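Long-range contacts in DUF3992 domain-containing protein (Bacillus cereus, PDB 7A02), which assembles into disulfide-linked helical pili that form the appendages of Bacillus endospores: residues I62-G67 against R90-V95; I45-Y50 against F108-R113; A29-A34 against G99-E104; L51-G56 against V79-S84. All blocks are in the same frame, centred on the assembly; numbering follows the deposited sequence.

Contact 1: I62-G67 against R90-V95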
loop_
_atom_site.group_PDB
_atom_site.type_symbol
_atom_site.label_atom_id
_atom_site.label_comp_id
_atom_site.label_asym_id
_atom_site.label_seq_id
_atom_site.Cartn_x
_atom_site.Cartn_y
_atom_site.Cartn_z
ATOM N N ILE A 62 -54.470 0.146 17.691
ATOM C CA ILE A 62 -53.625 -0.580 16.750
ATOM C C ILE A 62 -52.516 -1.264 17.534
ATOM O O ILE A 62 -51.907 -0.656 18.424
ATOM C CB ILE A 62 -53.060 0.352 15.663
ATOM C CG1 ILE A 62 -52.389 -0.459 14.560
ATOM C CG2 ILE A 62 -52.125 1.391 16.239
ATOM C CD1 ILE A 62 -52.096 0.335 13.327
ATOM N N VAL A 63 -52.284 -2.542 17.238
ATOM C CA VAL A 63 -51.298 -3.343 17.952
ATOM C C VAL A 63 -50.419 -4.071 16.947
ATOM O O VAL A 63 -50.927 -4.703 16.016
ATOM C CB VAL A 63 -51.962 -4.353 18.905
ATOM C CG1 VAL A 63 -50.912 -5.095 19.683
ATOM C CG2 VAL A 63 -52.900 -3.648 19.852
ATOM N N PHE A 64 -49.105 -3.990 17.146
ATOM C CA PHE A 64 -48.129 -4.734 16.359
ATOM C C PHE A 64 -47.698 -5.964 17.144
ATOM O O PHE A 64 -47.340 -5.857 18.318
ATOM C CB PHE A 64 -46.903 -3.879 16.041
ATOM C CG PHE A 64 -47.201 -2.646 15.244
ATOM C CD1 PHE A 64 -47.717 -1.522 15.849
ATOM C CD2 PHE A 64 -46.934 -2.603 13.895
ATOM C CE1 PHE A 64 -47.979 -0.394 15.119
ATOM C CE2 PHE A 64 -47.195 -1.473 13.167
ATOM C CZ PHE A 64 -47.717 -0.371 13.780
ATOM N N TYR A 65 -47.718 -7.124 16.496
ATOM C CA TYR A 65 -47.426 -8.393 17.144
ATOM C C TYR A 65 -46.224 -9.053 16.497
ATOM O O TYR A 65 -46.133 -9.136 15.267
ATOM C CB TYR A 65 -48.612 -9.345 17.063
ATOM C CG TYR A 65 -49.750 -8.991 17.973
ATOM C CD1 TYR A 65 -49.603 -9.043 19.344
ATOM C CD2 TYR A 65 -50.970 -8.602 17.462
ATOM C CE1 TYR A 65 -50.638 -8.722 20.178
ATOM C CE2 TYR A 65 -52.010 -8.277 18.287
ATOM C CZ TYR A 65 -51.841 -8.340 19.644
ATOM O OH TYR A 65 -52.884 -8.015 20.475
ATOM N N SER A 66 -45.316 -9.539 17.335
ATOM C CA SER A 66 -44.168 -10.324 16.904
ATOM C C SER A 66 -44.364 -11.745 17.406
ATOM O O SER A 66 -44.296 -11.996 18.611
ATOM C CB SER A 66 -42.867 -9.738 17.435
ATOM O OG SER A 66 -41.849 -10.718 17.444
ATOM N N GLY A 67 -44.611 -12.669 16.488
ATOM C CA GLY A 67 -44.847 -14.043 16.870
ATOM C C GLY A 67 -46.317 -14.385 16.921
ATOM O O GLY A 67 -46.778 -15.043 17.857
ATOM N N ARG A 90 -39.770 -2.143 13.913
ATOM C CA ARG A 90 -39.033 -3.252 13.328
ATOM C C ARG A 90 -39.392 -4.542 14.051
ATOM O O ARG A 90 -39.912 -4.522 15.166
ATOM C CB ARG A 90 -37.527 -3.068 13.424
ATOM C CG ARG A 90 -37.037 -3.033 14.833
ATOM C CD ARG A 90 -35.544 -3.086 14.869
ATOM N NE ARG A 90 -35.063 -3.179 16.238
ATOM C CZ ARG A 90 -34.126 -2.408 16.768
ATOM N NH1 ARG A 90 -33.518 -1.489 16.039
ATOM N NH2 ARG A 90 -33.777 -2.585 18.030
ATOM N N ARG A 91 -39.073 -5.664 13.410
ATOM C CA ARG A 91 -39.385 -7.002 13.915
ATOM C C ARG A 91 -40.810 -7.108 14.450
ATOM O O ARG A 91 -41.050 -7.213 15.650
ATOM C CB ARG A 91 -38.390 -7.483 14.972
ATOM C CG ARG A 91 -37.178 -8.216 14.417
ATOM C CD ARG A 91 -35.881 -7.985 15.170
ATOM N NE ARG A 91 -35.268 -6.673 15.049
ATOM C CZ ARG A 91 -33.982 -6.465 15.311
ATOM N NH1 ARG A 91 -33.441 -5.264 15.182
ATOM N NH2 ARG A 91 -33.229 -7.478 15.718
ATOM N N PHE A 92 -41.763 -7.086 13.528
ATOM C CA PHE A 92 -43.146 -7.397 13.837
ATOM C C PHE A 92 -43.677 -8.373 12.803
ATOM O O PHE A 92 -43.176 -8.457 11.681
ATOM C CB PHE A 92 -44.018 -6.140 13.881
ATOM C CG PHE A 92 -44.062 -5.386 12.594
ATOM C CD1 PHE A 92 -43.100 -4.452 12.294
ATOM C CD2 PHE A 92 -45.075 -5.605 11.690
ATOM C CE1 PHE A 92 -43.141 -3.763 11.116
ATOM C CE2 PHE A 92 -45.119 -4.917 10.514
ATOM C CZ PHE A 92 -44.150 -3.995 10.226
ATOM N N ASP A 93 -44.706 -9.117 13.189
ATOM C CA ASP A 93 -45.233 -10.184 12.355
ATOM C C ASP A 93 -46.630 -9.882 11.835
ATOM O O ASP A 93 -46.920 -10.140 10.666
ATOM C CB ASP A 93 -45.230 -11.492 13.154
ATOM C CG ASP A 93 -45.556 -12.699 12.308
ATOM O OD1 ASP A 93 -45.817 -12.541 11.099
ATOM O OD2 ASP A 93 -45.545 -13.820 12.856
ATOM N N THR A 94 -47.512 -9.338 12.669
ATOM C CA THR A 94 -48.854 -8.979 12.235
ATOM C C THR A 94 -49.228 -7.635 12.831
ATOM O O THR A 94 -48.583 -7.142 13.755
ATOM C CB THR A 94 -49.898 -10.021 12.646
ATOM O OG1 THR A 94 -49.873 -10.181 14.066
ATOM C CG2 THR A 94 -49.622 -11.356 11.992
ATOM N N VAL A 95 -50.279 -7.031 12.287
ATOM C CA VAL A 95 -50.864 -5.817 12.839
ATOM C C VAL A 95 -52.365 -6.023 12.948
ATOM O O VAL A 95 -52.991 -6.554 12.027
ATOM C CB VAL A 95 -50.551 -4.577 11.980
ATOM C CG1 VAL A 95 -50.954 -3.328 12.711
ATOM C CG2 VAL A 95 -49.090 -4.523 11.632
#

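Contact 2: I45-Y50 against F108-R113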
loop_
_atom_site.group_PDB
_atom_site.type_symbol
_atom_site.label_atom_id
_atom_site.label_comp_id
_atom_site.label_asym_id
_atom_site.label_seq_id
_atom_site.Cartn_x
_atom_site.Cartn_y
_atom_site.Cartn_z
ATOM N N ILE A 45 -37.224 -6.309 8.884
ATOM C CA ILE A 45 -38.256 -5.462 8.311
ATOM C C ILE A 45 -38.317 -4.183 9.125
ATOM O O ILE A 45 -38.245 -4.207 10.354
ATOM C CB ILE A 45 -39.616 -6.195 8.259
ATOM C CG1 ILE A 45 -40.612 -5.397 7.433
ATOM C CG2 ILE A 45 -40.153 -6.446 9.642
ATOM C CD1 ILE A 45 -41.833 -6.167 7.070
ATOM N N TYR A 46 -38.407 -3.060 8.424
ATOM C CA TYR A 46 -38.539 -1.750 9.039
ATOM C C TYR A 46 -39.686 -1.044 8.343
ATOM O O TYR A 46 -39.684 -0.928 7.116
ATOM C CB TYR A 46 -37.251 -0.942 8.905
ATOM C CG TYR A 46 -36.132 -1.424 9.787
ATOM C CD1 TYR A 46 -35.424 -2.565 9.471
ATOM C CD2 TYR A 46 -35.773 -0.728 10.925
ATOM C CE1 TYR A 46 -34.405 -3.008 10.267
ATOM C CE2 TYR A 46 -34.753 -1.163 11.725
ATOM C CZ TYR A 46 -34.072 -2.303 11.391
ATOM O OH TYR A 46 -33.051 -2.748 12.188
ATOM N N ALA A 47 -40.664 -0.582 9.110
ATOM C CA ALA A 47 -41.860 -0.005 8.525
ATOM C C ALA A 47 -42.179 1.325 9.176
ATOM O O ALA A 47 -42.151 1.445 10.400
ATOM C CB ALA A 47 -43.043 -0.951 8.669
ATOM N N SER A 48 -42.500 2.316 8.352
ATOM C CA SER A 48 -42.933 3.626 8.809
ATOM C C SER A 48 -44.276 3.949 8.181
ATOM O O SER A 48 -44.573 3.509 7.070
ATOM C CB SER A 48 -41.929 4.715 8.441
ATOM O OG SER A 48 -40.684 4.494 9.068
ATOM N N GLY A 49 -45.091 4.714 8.893
ATOM C CA GLY A 49 -46.379 5.086 8.341
ATOM C C GLY A 49 -47.252 5.817 9.330
ATOM O O GLY A 49 -46.780 6.306 10.354
ATOM N N TYR A 50 -48.541 5.895 8.998
ATOM C CA TYR A 50 -49.518 6.557 9.849
ATOM C C TYR A 50 -50.832 5.798 9.805
ATOM O O TYR A 50 -51.091 5.011 8.895
ATOM C CB TYR A 50 -49.758 8.014 9.437
ATOM C CG TYR A 50 -50.355 8.186 8.060
ATOM C CD1 TYR A 50 -49.564 8.512 6.983
ATOM C CD2 TYR A 50 -51.712 8.036 7.844
ATOM C CE1 TYR A 50 -50.100 8.671 5.737
ATOM C CE2 TYR A 50 -52.252 8.189 6.600
ATOM C CZ TYR A 50 -51.441 8.507 5.550
ATOM O OH TYR A 50 -51.973 8.667 4.299
ATOM N N PHE A 108 -54.896 3.679 6.104
ATOM C CA PHE A 108 -53.684 3.065 6.645
ATOM C C PHE A 108 -52.624 3.033 5.560
ATOM O O PHE A 108 -52.813 2.369 4.539
ATOM C CB PHE A 108 -53.979 1.664 7.151
ATOM C CG PHE A 108 -52.783 0.945 7.685
ATOM C CD1 PHE A 108 -52.265 1.266 8.919
ATOM C CD2 PHE A 108 -52.194 -0.072 6.967
ATOM C CE1 PHE A 108 -51.175 0.602 9.415
ATOM C CE2 PHE A 108 -51.105 -0.738 7.462
ATOM C CZ PHE A 108 -50.597 -0.400 8.686
ATOM N N CYS A 109 -51.518 3.735 5.780
ATOM C CA CYS A 109 -50.417 3.828 4.831
ATOM C C CYS A 109 -49.132 3.349 5.483
ATOM O O CYS A 109 -48.884 3.635 6.654
ATOM C CB CYS A 109 -50.239 5.259 4.339
ATOM S SG CYS A 109 -48.667 5.591 3.522
ATOM N N MET A 110 -48.307 2.629 4.723
ATOM C CA MET A 110 -47.078 2.090 5.292
ATOM C C MET A 110 -46.030 1.867 4.214
ATOM O O MET A 110 -46.327 1.284 3.170
ATOM C CB MET A 110 -47.361 0.781 6.026
ATOM C CG MET A 110 -46.128 0.026 6.439
ATOM S SD MET A 110 -46.508 -1.577 7.155
ATOM C CE MET A 110 -47.141 -1.074 8.740
ATOM N N THR A 111 -44.805 2.319 4.478
ATOM C CA THR A 111 -43.648 2.031 3.640
ATOM C C THR A 111 -42.747 1.031 4.346
ATOM O O THR A 111 -42.502 1.145 5.548
ATOM C CB THR A 111 -42.848 3.292 3.317
ATOM O OG1 THR A 111 -42.555 3.995 4.525
ATOM C CG2 THR A 111 -43.619 4.192 2.394
ATOM N N ILE A 112 -42.244 0.063 3.591
ATOM C CA ILE A 112 -41.579 -1.112 4.136
ATOM C C ILE A 112 -40.187 -1.216 3.536
ATOM O O ILE A 112 -40.031 -1.143 2.316
ATOM C CB ILE A 112 -42.384 -2.386 3.835
ATOM C CG1 ILE A 112 -43.800 -2.250 4.376
ATOM C CG2 ILE A 112 -41.705 -3.590 4.416
ATOM C CD1 ILE A 112 -44.810 -3.049 3.614
ATOM N N ARG A 113 -39.184 -1.402 4.383
ATOM C CA ARG A 113 -37.811 -1.589 3.942
ATOM C C ARG A 113 -37.353 -2.999 4.267
ATOM O O ARG A 113 -37.555 -3.482 5.382
ATOM C CB ARG A 113 -36.871 -0.599 4.616
ATOM C CG ARG A 113 -36.597 0.635 3.823
ATOM C CD ARG A 113 -35.842 1.630 4.667
ATOM N NE ARG A 113 -35.792 2.962 4.078
ATOM C CZ ARG A 113 -35.224 3.259 2.918
ATOM N NH1 ARG A 113 -34.623 2.325 2.199
ATOM N NH2 ARG A 113 -35.241 4.508 2.484
#

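Contact 3: A29-A34 against G99-E104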
loop_
_atom_site.group_PDB
_atom_site.type_symbol
_atom_site.label_atom_id
_atom_site.label_comp_id
_atom_site.label_asym_id
_atom_site.label_seq_id
_atom_site.Cartn_x
_atom_site.Cartn_y
_atom_site.Cartn_z
ATOM N N ALA A 29 -63.562 -1.055 11.036
ATOM C CA ALA A 29 -63.241 -1.773 12.261
ATOM C C ALA A 29 -64.505 -2.271 12.944
ATOM O O ALA A 29 -65.437 -1.497 13.177
ATOM C CB ALA A 29 -62.457 -0.877 13.217
ATOM N N ALA A 30 -64.528 -3.559 13.275
ATOM C CA ALA A 30 -65.599 -4.132 14.070
ATOM C C ALA A 30 -65.182 -4.162 15.538
ATOM O O ALA A 30 -64.123 -3.661 15.916
ATOM C CB ALA A 30 -65.951 -5.528 13.565
ATOM N N ALA A 31 -66.020 -4.753 16.386
ATOM C CA ALA A 31 -65.671 -4.873 17.801
ATOM C C ALA A 31 -64.963 -6.179 18.111
ATOM O O ALA A 31 -65.267 -6.845 19.100
ATOM C CB ALA A 31 -66.923 -4.722 18.656
ATOM N N THR A 32 -63.979 -6.530 17.289
ATOM C CA THR A 32 -63.070 -7.645 17.509
ATOM C C THR A 32 -61.759 -7.290 16.831
ATOM O O THR A 32 -61.717 -6.448 15.932
ATOM C CB THR A 32 -63.596 -8.970 16.940
ATOM O OG1 THR A 32 -63.975 -8.788 15.572
ATOM C CG2 THR A 32 -64.776 -9.502 17.734
ATOM N N ALA A 33 -60.683 -7.929 17.267
ATOM C CA ALA A 33 -59.395 -7.684 16.641
ATOM C C ALA A 33 -59.436 -8.152 15.195
ATOM O O ALA A 33 -59.848 -9.279 14.909
ATOM C CB ALA A 33 -58.285 -8.399 17.405
ATOM N N ALA A 34 -59.016 -7.287 14.279
ATOM C CA ALA A 34 -59.017 -7.602 12.859
ATOM C C ALA A 34 -57.611 -7.453 12.307
ATOM O O ALA A 34 -56.942 -6.450 12.572
ATOM C CB ALA A 34 -59.980 -6.696 12.096
ATOM N N GLY A 99 -61.827 -1.743 17.309
ATOM C CA GLY A 99 -62.693 -0.588 17.424
ATOM C C GLY A 99 -63.996 -0.936 18.118
ATOM O O GLY A 99 -64.322 -2.104 18.328
ATOM N N THR A 100 -64.731 0.114 18.469
ATOM C CA THR A 100 -66.043 -0.035 19.073
ATOM C C THR A 100 -66.998 -0.646 18.048
ATOM O O THR A 100 -66.736 -0.654 16.844
ATOM C CB THR A 100 -66.533 1.323 19.575
ATOM O OG1 THR A 100 -65.535 1.898 20.424
ATOM C CG2 THR A 100 -67.815 1.193 20.382
ATOM N N ALA A 101 -68.122 -1.174 18.521
ATOM C CA ALA A 101 -69.121 -1.745 17.620
ATOM C C ALA A 101 -69.966 -0.654 16.976
ATOM O O ALA A 101 -71.193 -0.698 16.967
ATOM C CB ALA A 101 -69.993 -2.741 18.373
ATOM N N ALA A 102 -69.285 0.340 16.418
ATOM C CA ALA A 102 -69.914 1.407 15.662
ATOM C C ALA A 102 -69.354 1.507 14.255
ATOM O O ALA A 102 -69.715 2.436 13.525
ATOM C CB ALA A 102 -69.742 2.751 16.381
ATOM N N ALA A 103 -68.475 0.584 13.867
ATOM C CA ALA A 103 -67.917 0.508 12.521
ATOM C C ALA A 103 -67.222 1.813 12.132
ATOM O O ALA A 103 -67.603 2.493 11.180
ATOM C CB ALA A 103 -68.997 0.131 11.504
ATOM N N GLU A 104 -66.191 2.155 12.896
ATOM C CA GLU A 104 -65.326 3.253 12.503
ATOM C C GLU A 104 -64.598 2.887 11.221
ATOM O O GLU A 104 -64.388 1.713 10.918
ATOM C CB GLU A 104 -64.317 3.563 13.603
ATOM C CG GLU A 104 -64.935 3.852 14.947
ATOM C CD GLU A 104 -65.111 2.605 15.776
ATOM O OE1 GLU A 104 -65.397 1.543 15.193
ATOM O OE2 GLU A 104 -64.962 2.681 17.009
#

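Contact 4: L51-G56 against V79-S84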
loop_
_atom_site.group_PDB
_atom_site.type_symbol
_atom_site.label_atom_id
_atom_site.label_comp_id
_atom_site.label_asym_id
_atom_site.label_seq_id
_atom_site.Cartn_x
_atom_site.Cartn_y
_atom_site.Cartn_z
ATOM N N LEU A 51 -51.661 6.054 10.809
ATOM C CA LEU A 51 -53.038 5.589 10.857
ATOM C C LEU A 51 -53.930 6.790 11.110
ATOM O O LEU A 51 -53.664 7.581 12.021
ATOM C CB LEU A 51 -53.248 4.550 11.953
ATOM C CG LEU A 51 -54.660 3.983 12.029
ATOM C CD1 LEU A 51 -54.780 2.776 11.139
ATOM C CD2 LEU A 51 -55.028 3.632 13.445
ATOM N N LYS A 52 -54.976 6.924 10.300
ATOM C CA LYS A 52 -55.935 8.014 10.407
ATOM C C LYS A 52 -57.317 7.432 10.647
ATOM O O LYS A 52 -57.777 6.586 9.877
ATOM C CB LYS A 52 -55.943 8.870 9.144
ATOM C CG LYS A 52 -57.025 9.930 9.158
ATOM C CD LYS A 52 -56.793 11.041 8.146
ATOM C CE LYS A 52 -56.296 10.545 6.801
ATOM N NZ LYS A 52 -57.009 9.332 6.321
ATOM N N VAL A 53 -57.980 7.893 11.698
ATOM C CA VAL A 53 -59.336 7.469 12.017
ATOM C C VAL A 53 -60.274 8.534 11.479
ATOM O O VAL A 53 -60.307 9.661 11.980
ATOM C CB VAL A 53 -59.528 7.258 13.521
ATOM C CG1 VAL A 53 -60.976 6.985 13.820
ATOM C CG2 VAL A 53 -58.680 6.108 13.990
ATOM N N ASP A 54 -61.044 8.175 10.457
ATOM C CA ASP A 54 -61.837 9.155 9.725
ATOM C C ASP A 54 -63.211 9.350 10.351
ATOM O O ASP A 54 -63.554 10.459 10.770
ATOM C CB ASP A 54 -61.968 8.727 8.262
ATOM C CG ASP A 54 -62.431 9.853 7.371
ATOM O OD1 ASP A 54 -61.679 10.836 7.216
ATOM O OD2 ASP A 54 -63.546 9.754 6.818
ATOM N N THR A 55 -64.008 8.290 10.424
ATOM C CA THR A 55 -65.357 8.417 10.955
ATOM C C THR A 55 -65.633 7.316 11.962
ATOM O O THR A 55 -65.005 6.256 11.947
ATOM C CB THR A 55 -66.425 8.365 9.858
ATOM O OG1 THR A 55 -66.394 7.088 9.218
ATOM C CG2 THR A 55 -66.192 9.452 8.822
ATOM N N GLY A 56 -66.597 7.583 12.831
ATOM C CA GLY A 56 -67.023 6.685 13.876
ATOM C C GLY A 56 -66.960 7.373 15.213
ATOM O O GLY A 56 -66.828 8.596 15.308
ATOM N N VAL A 79 -55.858 5.785 19.098
ATOM C CA VAL A 79 -56.083 6.974 18.285
ATOM C C VAL A 79 -57.541 7.388 18.418
ATOM O O VAL A 79 -58.442 6.556 18.275
ATOM C CB VAL A 79 -55.729 6.720 16.810
ATOM C CG1 VAL A 79 -56.107 7.906 15.962
ATOM C CG2 VAL A 79 -54.266 6.408 16.667
ATOM N N ALA A 80 -57.770 8.669 18.690
ATOM C CA ALA A 80 -59.118 9.200 18.773
ATOM C C ALA A 80 -59.657 9.511 17.380
ATOM O O ALA A 80 -58.918 9.573 16.398
ATOM C CB ALA A 80 -59.151 10.451 19.644
ATOM N N THR A 81 -60.967 9.719 17.303
ATOM C CA THR A 81 -61.621 9.987 16.030
ATOM C C THR A 81 -61.322 11.406 15.572
ATOM O O THR A 81 -61.392 12.349 16.362
ATOM C CB THR A 81 -63.127 9.786 16.149
ATOM O OG1 THR A 81 -63.394 8.472 16.648
ATOM C CG2 THR A 81 -63.785 9.937 14.797
ATOM N N GLY A 82 -61.001 11.556 14.294
ATOM C CA GLY A 82 -60.663 12.848 13.749
ATOM C C GLY A 82 -59.208 13.236 13.866
ATOM O O GLY A 82 -58.861 14.371 13.521
ATOM N N SER A 83 -58.350 12.343 14.342
ATOM C CA SER A 83 -56.927 12.602 14.480
ATOM C C SER A 83 -56.142 11.436 13.888
ATOM O O SER A 83 -56.712 10.452 13.418
ATOM C CB SER A 83 -56.560 12.834 15.946
ATOM O OG SER A 83 -55.182 13.109 16.087
ATOM N N SER A 84 -54.817 11.552 13.916
ATOM C CA SER A 84 -53.941 10.574 13.291
ATOM C C SER A 84 -52.781 10.265 14.222
ATOM O O SER A 84 -52.563 10.947 15.225
ATOM C CB SER A 84 -53.415 11.079 11.949
ATOM O OG SER A 84 -54.468 11.256 11.024
#

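Contact 1: I62-G67 against R90-V95
The backbone carbonyl of Y65 faces two successive N-H groups, those of D93 and T94, in a classic beta bulge where strands 60-66 and 94-98 pair antiparallel. Both strands belong to one of the two four-stranded sheets of a jelly-roll sandwich. T94 N donates to Y65 O at 2.9 Å. D93 N also points at this oxygen, completing the bulge, though the length of that bond is doubtful. The return bond, from Y65 N to T94 O, is nearly straight (173° at the hydrogen), so both backbone polar groups of Y65 are satisfied within this pair. The backbone groups of F64 that face the other way pair with E75, and V95 is bonded likewise to I36, which continues the sheet on both flanks. T94 OG1 sits at the edge of the Y65 ring, 3.4 Å from Y65 CB. D93 OD2 has a weak bond to G68 N, while D93 OD1 lies near D39 of the same chain. On the apolar face, F64 turns its ring edge to the face of F92, the planes 79° apart. V95 divides its methyls: with CG1 anti to the backbone N (chi1 -170°), that branch touches I62 CG1, and CG2 lies 3.7 Å from F64 CD2.

Contact 2: I45-Y50 against F108-R113
An antiparallel ladder between two inner strands, 46-55 and 104-114, pairs Y46 with R113, S48 with T111 and Y50 with C109 as hydrogen-bonded pairs. S48 O takes two donors from T111. The amide N approaches it almost end-on to the carbonyl at 2.9 Å, and the hydroxyl OG1 comes in at 3.3 Å from well above the carbonyl plane. T111 OG1 can do this because it stands between the backbone N and the carbonyl carbon (chi1 51°), close to the partner strand. S48 N completes the pair by donating to T111 O. At the Y46-R113 end both backbone bonds form, R113 N to Y46 O at 2.8 Å; at the Y50-C109 end the bond from C109 N to Y50 O is weak. There C109 CB packs over a face of the Y50 ring, 4.0 Å from its centroid, in a CH-pi contact, with SG oblique to the ring. The two strands form the middle of one sheet of the jelly roll, flanked by 19-29 and 84-90, and the opposite face of the ladder looks into the sandwich. On that inner face A47 CB rests 3.8 Å from M110 SD, and I45 CG1 meets I112 CG2 at 3.7 Å, close to Y37 of the facing sheet. The outer face meets another copy of the protein: S48 OG bonds to D21 of that second subunit, R113 NE forms a salt bridge with the same aspartate, and Y46 meets the ring of Y114 of that subunit.

Contact 3: A29-A34 against G99-E104
A29 N donates to E104 O at 2.9 Å, with 166° at the hydrogen, linking the two loops. A29 O then receives a CA-H contact from A103 CA at 3.3 Å, so both backbone polar groups of the alanine face the other loop. Further along, G99 N reaches A30 O in a weak, bent bond, and G99 O lies beside A31 CA. Side chains add little: the methyls of A31 and A101, both residues exposed to solvent, touch at 3.7 Å between their CB atoms, while the A29 methyl sits over G99 CA. Behind these contacts, A31 and A101 are each the centre of an inverse gamma turn, and the tight turn at A101 is closed by a weak bond from A102 N to T100 O. The E104 side chain bends at chi2 (90°), which curls the carboxylate back toward T100. E104 OE2 accepts T100 N through its syn lone pair at 3.0 Å, in a bond bent to 133° at the hydrogen that joins the start and end of the 99-104 loop. No other chain of the assembly touches either loop. Segment 29-34 carries the chain from strand 19-29 to strand 34-38, and the loop at 99-104 leads from strand 94-98 into strand 104-114. Both therefore cross between the two sheets of the jelly roll at the same end of the sandwich, and a backbone bond between A34 and I97 opens the pairing of strands 34-38 and 94-98.

Contact 4: L51-G56 against V79-S84
V53 and T81 have the most surface buried here, and V53 meets the turn through backbone and side chain alike. Its carbonyl accepts G82 N at 3.1 Å, while V53 N points back at S83 O in a weak bond, so the turn straddles this one residue of strand 46-55. The V53 side chain packs against V79 of strand 72-79 and against the turn. V53 CG2 slides past V79, lying 3.7 Å from V79 CG1, and V53 CG1, placed anti to the backbone N (chi1 173°), is 3.8 Å from T81 CA. T81 crosses V53 at about a right angle, so that its methyl, CG2, lies 3.4 Å from G56 O. S84, the next largest contributor along with L51, sits opposite K52 as a non-hydrogen-bonded pair: S84 OG lies 3.4 Å from K52 CB, alongside the aliphatic part of the lysine. The lysine's charged end goes to E107, with which it forms a salt bridge. A80 to S83 form a type II turn with glycine, G82, at its third position, where a positive phi is needed. G82 O accepts from T28 OG1 of a second subunit, so the turn also takes part in an interface with another copy. Linking strand 72-79 of one sheet to strand 84-90 of the other, it is one of the sheet-to-sheet connections of the jelly roll.

Contacts 1 and 2 lie in opposite sheets of the sandwich, centres about 12 Å apart, and meet in the core where F92 CZ lies 3.6 Å from A47 CB. Contact 4 continues strand 46-55 beyond contact 2, and L51 joins both others: its CD1 lies 3.7 Å from F108 CD1 of contact 2 and 4.2 Å from I62 CD1 of contact 1. Contacts 3 and 4, centres about 13 Å apart, occupy the same end of the sandwich and touch through E104 CG, 3.7 Å from G56 CA. Contacts 2 and 4 both touch the second subunit, tying this fold into the pilus, and R90 of contact 1 packs on I41 of another copy.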